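Local coordinates for DegV family protein (Thermus thermophilus, PDB 2DT8), which binds fatty acids such as palmitic acid and also carries a zinc ion, although its cellular role is not established, at residues 187-192 with 196-201; 160-165 with 176-181. All coordinates share one frame; numbering follows the deposited sequence.

Interaction 1 of 2, residues 187-192 with 196-201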
loop_
_atom_site.group_PDB
_atom_site.type_symbol
_atom_site.label_atom_id
_atom_site.label_comp_id
_atom_site.label_asym_id
_atom_site.label_seq_id
_atom_site.Cartn_x
_atom_site.Cartn_y
_atom_site.Cartn_z
ATOM N N VAL A 187 -1.891 -16.429 5.569
ATOM C CA VAL A 187 -2.826 -15.408 5.122
ATOM C C VAL A 187 -2.652 -14.296 6.143
ATOM O O VAL A 187 -2.792 -14.509 7.353
ATOM C CB VAL A 187 -4.271 -15.923 5.094
ATOM C CG1 VAL A 187 -5.211 -14.799 4.673
ATOM C CG2 VAL A 187 -4.372 -17.086 4.102
ATOM N N LEU A 188 -2.321 -13.115 5.646
ATOM C CA LEU A 188 -2.038 -11.975 6.508
ATOM C C LEU A 188 -2.947 -10.779 6.264
ATOM O O LEU A 188 -3.627 -10.694 5.245
ATOM C CB LEU A 188 -0.584 -11.542 6.289
ATOM C CG LEU A 188 0.469 -12.649 6.437
ATOM C CD1 LEU A 188 1.858 -12.061 6.234
ATOM C CD2 LEU A 188 0.362 -13.290 7.807
ATOM N N THR A 189 -2.933 -9.844 7.208
ATOM C CA THR A 189 -3.731 -8.624 7.096
ATOM C C THR A 189 -2.974 -7.523 7.835
ATOM O O THR A 189 -1.803 -7.694 8.192
ATOM C CB THR A 189 -5.158 -8.834 7.715
ATOM O OG1 THR A 189 -5.976 -7.678 7.470
ATOM C CG2 THR A 189 -5.073 -9.076 9.218
ATOM N N LEU A 190 -3.616 -6.374 7.999
ATOM C CA LEU A 190 -3.041 -5.281 8.771
ATOM C C LEU A 190 -4.135 -4.780 9.702
ATOM O O LEU A 190 -5.301 -4.721 9.317
ATOM C CB LEU A 190 -2.581 -4.116 7.883
ATOM C CG LEU A 190 -1.236 -4.272 7.164
ATOM C CD1 LEU A 190 -1.444 -4.964 5.838
ATOM C CD2 LEU A 190 -0.607 -2.899 6.944
ATOM N N LYS A 191 -3.766 -4.458 10.934
ATOM C CA LYS A 191 -4.712 -3.903 11.898
ATOM C C LYS A 191 -3.966 -2.751 12.551
ATOM O O LYS A 191 -2.823 -2.909 12.975
ATOM C CB LYS A 191 -5.122 -4.944 12.948
ATOM C CG LYS A 191 -5.927 -6.101 12.363
ATOM C CD LYS A 191 -7.253 -5.620 11.771
ATOM C CE LYS A 191 -7.960 -6.750 11.035
ATOM N NZ LYS A 191 -9.292 -6.332 10.513
ATOM N N GLU A 192 -4.583 -1.683 12.611
ATOM C CA GLU A 192 -3.966 -0.498 13.176
ATOM C C GLU A 192 -2.625 -0.111 12.547
ATOM O O GLU A 192 -1.750 0.456 13.187
ATOM C CB GLU A 192 -3.883 -0.625 14.694
ATOM C CG GLU A 192 -5.243 -0.549 15.353
ATOM C CD GLU A 192 -5.926 0.783 15.087
ATOM O OE1 GLU A 192 -5.296 1.838 15.328
ATOM O OE2 GLU A 192 -7.092 0.780 14.634
ATOM N N GLU A 196 -0.617 -8.340 10.766
ATOM C CA GLU A 196 -1.143 -9.305 11.723
ATOM C C GLU A 196 -1.490 -10.591 11.001
ATOM O O GLU A 196 -1.693 -10.599 9.785
ATOM C CB GLU A 196 -2.396 -8.762 12.418
ATOM C CG GLU A 196 -2.196 -7.489 13.250
ATOM C CD GLU A 196 -1.286 -7.677 14.462
ATOM O OE1 GLU A 196 -0.975 -8.831 14.822
ATOM O OE2 GLU A 196 -0.890 -6.651 15.066
ATOM N N ALA A 197 -1.561 -11.680 11.750
ATOM C CA ALA A 197 -1.887 -12.977 11.177
ATOM C C ALA A 197 -3.387 -13.070 10.931
ATOM O O ALA A 197 -4.188 -12.531 11.704
ATOM C CB ALA A 197 -1.438 -14.086 12.123
ATOM N N ALA A 198 -3.762 -13.757 9.853
ATOM C CA ALA A 198 -5.160 -13.932 9.494
ATOM C C ALA A 198 -5.440 -15.318 8.921
ATOM O O ALA A 198 -6.197 -15.454 7.957
ATOM C CB ALA A 198 -5.582 -12.867 8.492
ATOM N N GLY A 199 -4.803 -16.335 9.484
ATOM C CA GLY A 199 -5.052 -17.696 9.035
ATOM C C GLY A 199 -3.941 -18.366 8.250
ATOM O O GLY A 199 -2.971 -17.729 7.842
ATOM N N ARG A 200 -4.094 -19.674 8.052
ATOM C CA ARG A 200 -3.142 -20.496 7.312
ATOM C C ARG A 200 -3.935 -21.557 6.558
ATOM O O ARG A 200 -4.970 -22.012 7.034
ATOM C CB ARG A 200 -2.167 -21.185 8.264
ATOM C CG ARG A 200 -1.208 -20.250 8.956
ATOM C CD ARG A 200 -0.480 -20.981 10.065
ATOM N NE ARG A 200 -1.414 -21.456 11.081
ATOM C CZ ARG A 200 -1.062 -22.177 12.139
ATOM N NH1 ARG A 200 0.208 -22.507 12.320
ATOM N NH2 ARG A 200 -1.979 -22.568 13.014
ATOM N N ALA A 201 -3.446 -21.959 5.391
ATOM C CA ALA A 201 -4.157 -22.952 4.595
ATOM C C ALA A 201 -3.204 -23.914 3.882
ATOM O O ALA A 201 -2.059 -23.593 3.591
ATOM C CB ALA A 201 -5.041 -22.254 3.563
HETATM O O HOH W 1 -2.277 -4.375 15.182
#

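Interaction 2 of 2, residues 160-165 with 176-181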
loop_
_atom_site.group_PDB
_atom_site.type_symbol
_atom_site.label_atom_id
_atom_site.label_comp_id
_atom_site.label_asym_id
_atom_site.label_seq_id
_atom_site.Cartn_x
_atom_site.Cartn_y
_atom_site.Cartn_z
ATOM N N ALA A 160 5.255 -15.941 -0.254
ATOM C CA ALA A 160 5.918 -17.232 -0.430
ATOM C C ALA A 160 6.683 -17.617 0.828
ATOM O O ALA A 160 6.782 -18.796 1.163
ATOM C CB ALA A 160 6.881 -17.173 -1.622
ATOM N N THR A 161 7.229 -16.619 1.516
ATOM C CA THR A 161 7.997 -16.850 2.732
ATOM C C THR A 161 7.836 -15.672 3.672
ATOM O O THR A 161 7.543 -14.556 3.239
ATOM C CB THR A 161 9.514 -17.010 2.438
ATOM O OG1 THR A 161 10.228 -17.110 3.677
ATOM C CG2 THR A 161 10.060 -15.797 1.677
ATOM N N LEU A 162 8.009 -15.928 4.961
ATOM C CA LEU A 162 7.921 -14.859 5.941
ATOM C C LEU A 162 9.308 -14.245 6.173
ATOM O O LEU A 162 9.454 -13.304 6.942
ATOM C CB LEU A 162 7.389 -15.403 7.275
ATOM C CG LEU A 162 5.961 -15.951 7.297
ATOM C CD1 LEU A 162 5.675 -16.536 8.675
ATOM C CD2 LEU A 162 4.974 -14.850 6.972
ATOM N N GLU A 163 10.317 -14.748 5.466
ATOM C CA GLU A 163 11.685 -14.280 5.675
ATOM C C GLU A 163 11.968 -12.808 5.396
ATOM O O GLU A 163 12.770 -12.187 6.107
ATOM C CB GLU A 163 12.667 -15.152 4.886
ATOM C CG GLU A 163 14.147 -14.982 5.262
ATOM C CD GLU A 163 14.472 -15.393 6.691
ATOM O OE1 GLU A 163 13.723 -16.193 7.288
ATOM O OE2 GLU A 163 15.505 -14.913 7.210
ATOM N N PHE A 164 11.346 -12.236 4.367
ATOM C CA PHE A 164 11.593 -10.823 4.093
ATOM C C PHE A 164 10.933 -9.938 5.145
ATOM O O PHE A 164 11.476 -8.892 5.529
ATOM C CB PHE A 164 11.112 -10.446 2.688
ATOM C CG PHE A 164 11.995 -10.982 1.587
ATOM C CD1 PHE A 164 12.047 -12.346 1.315
ATOM C CD2 PHE A 164 12.772 -10.122 0.830
ATOM C CE1 PHE A 164 12.864 -12.840 0.299
ATOM C CE2 PHE A 164 13.592 -10.610 -0.187
ATOM C CZ PHE A 164 13.637 -11.974 -0.452
ATOM N N LEU A 165 9.765 -10.358 5.617
ATOM C CA LEU A 165 9.064 -9.611 6.649
ATOM C C LEU A 165 9.891 -9.661 7.935
ATOM O O LEU A 165 10.050 -8.673 8.642
ATOM C CB LEU A 165 7.661 -10.181 6.847
ATOM C CG LEU A 165 6.635 -9.753 5.794
ATOM C CD1 LEU A 165 5.383 -10.590 5.924
ATOM C CD2 LEU A 165 6.318 -8.284 5.968
ATOM N N ALA A 176 3.896 -14.907 14.734
ATOM C CA ALA A 176 3.266 -16.067 15.357
ATOM C C ALA A 176 3.309 -17.275 14.423
ATOM O O ALA A 176 3.189 -18.414 14.866
ATOM C CB ALA A 176 1.818 -15.744 15.730
ATOM N N PHE A 177 3.479 -17.028 13.126
ATOM C CA PHE A 177 3.529 -18.124 12.166
ATOM C C PHE A 177 4.934 -18.666 11.955
ATOM O O PHE A 177 5.099 -19.742 11.392
ATOM C CB PHE A 177 2.968 -17.692 10.805
ATOM C CG PHE A 177 1.478 -17.479 10.787
ATOM C CD1 PHE A 177 0.658 -18.057 11.756
ATOM C CD2 PHE A 177 0.888 -16.723 9.778
ATOM C CE1 PHE A 177 -0.727 -17.884 11.720
ATOM C CE2 PHE A 177 -0.496 -16.545 9.730
ATOM C CZ PHE A 177 -1.304 -17.127 10.706
ATOM N N LEU A 178 5.947 -17.925 12.391
ATOM C CA LEU A 178 7.322 -18.377 12.196
ATOM C C LEU A 178 7.514 -19.782 12.736
ATOM O O LEU A 178 7.939 -20.687 12.014
ATOM C CB LEU A 178 8.310 -17.433 12.881
ATOM C CG LEU A 178 8.498 -16.053 12.250
ATOM C CD1 LEU A 178 9.555 -15.297 13.023
ATOM C CD2 LEU A 178 8.922 -16.195 10.802
ATOM N N GLY A 179 7.184 -19.960 14.008
ATOM C CA GLY A 179 7.338 -21.260 14.629
ATOM C C GLY A 179 6.097 -22.156 14.647
ATOM O O GLY A 179 5.973 -23.075 15.445
ATOM N N THR A 180 5.220 -21.858 13.674
ATOM C CA THR A 180 3.977 -22.605 13.637
ATOM C C THR A 180 3.410 -22.814 12.230
ATOM O O THR A 180 2.462 -23.559 12.019
ATOM C CB THR A 180 2.902 -21.987 14.432
ATOM O OG1 THR A 180 2.479 -20.768 13.809
ATOM C CG2 THR A 180 3.229 -21.709 15.889
ATOM N N LEU A 181 4.084 -22.135 11.286
ATOM C CA LEU A 181 3.602 -22.224 9.921
ATOM C C LEU A 181 3.949 -23.441 9.060
ATOM O O LEU A 181 3.222 -23.819 8.151
ATOM C CB LEU A 181 4.222 -21.017 9.109
ATOM C CG LEU A 181 3.674 -20.829 7.692
ATOM C CD1 LEU A 181 2.156 -20.633 7.671
ATOM C CD2 LEU A 181 4.275 -19.621 6.977
#

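Interaction 1 of 2, residues 187-192 with 196-201
Two residues of one strand, A198 and G199, sit opposite the single V187 of the other, a classic beta bulge in the antiparallel hairpin of strands 185-191 and 194-201. Each of the two bulge residues takes one backbone bond to V187: V187 N gives to G199 O at 2.8 Å, and A198 N gives to V187 O. G199 has a positive phi of 109°, where a CB would jam against the carbonyl of A198. Beyond the bulge the pairing is regular. T189 and E196 form a hydrogen-bonded pair, with T189 N to E196 O at 3.0 Å and E196 N to T189 O at 2.9 Å. On one face T189 CG2 packs against A198 CB at 3.9 Å. Toward the turn, K191 CB lies 3.9 Å from E196 CG. The E196 chain bends at chi2 (-65°), one water bridges its OE2 to K191 O, and the same OE2 forms a salt bridge with R194 at the start of strand 194-201. L190 touches the bound palmitic acid. T189 OG1 is hydrogen-bonded to V155 O of strand 154-158, the V187, T189 and A198 side chains touch R156 of the same strand, and V187 also meets I211 of helix 204-219.

Interaction 2 of 2, residues 160-165 with 176-181
L162 CG stands anti to the carbonyl carbon (chi1 -64°), and chi2 of 176° extends the chain, which carries CD1 across to F177, L178 and L181. L181 is turned differently. Its CG is anti to the backbone N (chi1 -172°), and its CD2 meets the L162 side chain tip to tip. L162 CD1 lies 3.8 Å from L181 CD2, and L162 CG is a little farther from the same methyl. F177 offers its CB rather than its ring: L162 CD1 sits 3.6 Å from F177 CB. The two side chains run at a slant to one another, and the phenyl ring leads off elsewhere. L178 adds a third surface. Its CD2 lies 3.9 Å from L162 CD1 and equally near L162 CB, so this methyl packs alongside the root of L162 as well as its end. The contact is therefore one leucine set among three apolar side chains. No hydrogen bond crosses it.

Polar bonds shape each segment separately. T161 OG1 accepts from E163 N at 3.0 Å, a nearly straight capping bond at the start of helix 163-168. L162 lies between these two residues, in the turn that leads into the helix. In the other segment T180 OG1 donates to A176 O at 2.7 Å and ties the two ends of the turn together. E163 also forms a salt bridge with R167, one helical turn on.

The contact joins the entry to helix 163-168 with the loop that precedes strand 185-191. L178 also touches I171 in the loop after the helix. F177 packs on P186 and L188 of strand 185-191 and on A197 and R200 of strand 194-201.

Interaction 2 closes in the chain before interaction 1 opens, and their centres are about 11 Å apart. F177 joins them directly. Its CB serves interaction 2, while its ring lies against the hairpin of interaction 1, with F177 CE2 3.3 Å from G199 O. Both contacts are partly buried, and neither lies at the zinc site. Interaction 1 is built on backbone hydrogen bonds between the two strands of a beta hairpin. It runs from buried V187, L188 and T189 to exposed K191. Interaction 2 depends on apolar side chains alone and joins loop to loop. Palmitic acid touches L190 of 187-192 but lies about 10 Å from the L162 side chain.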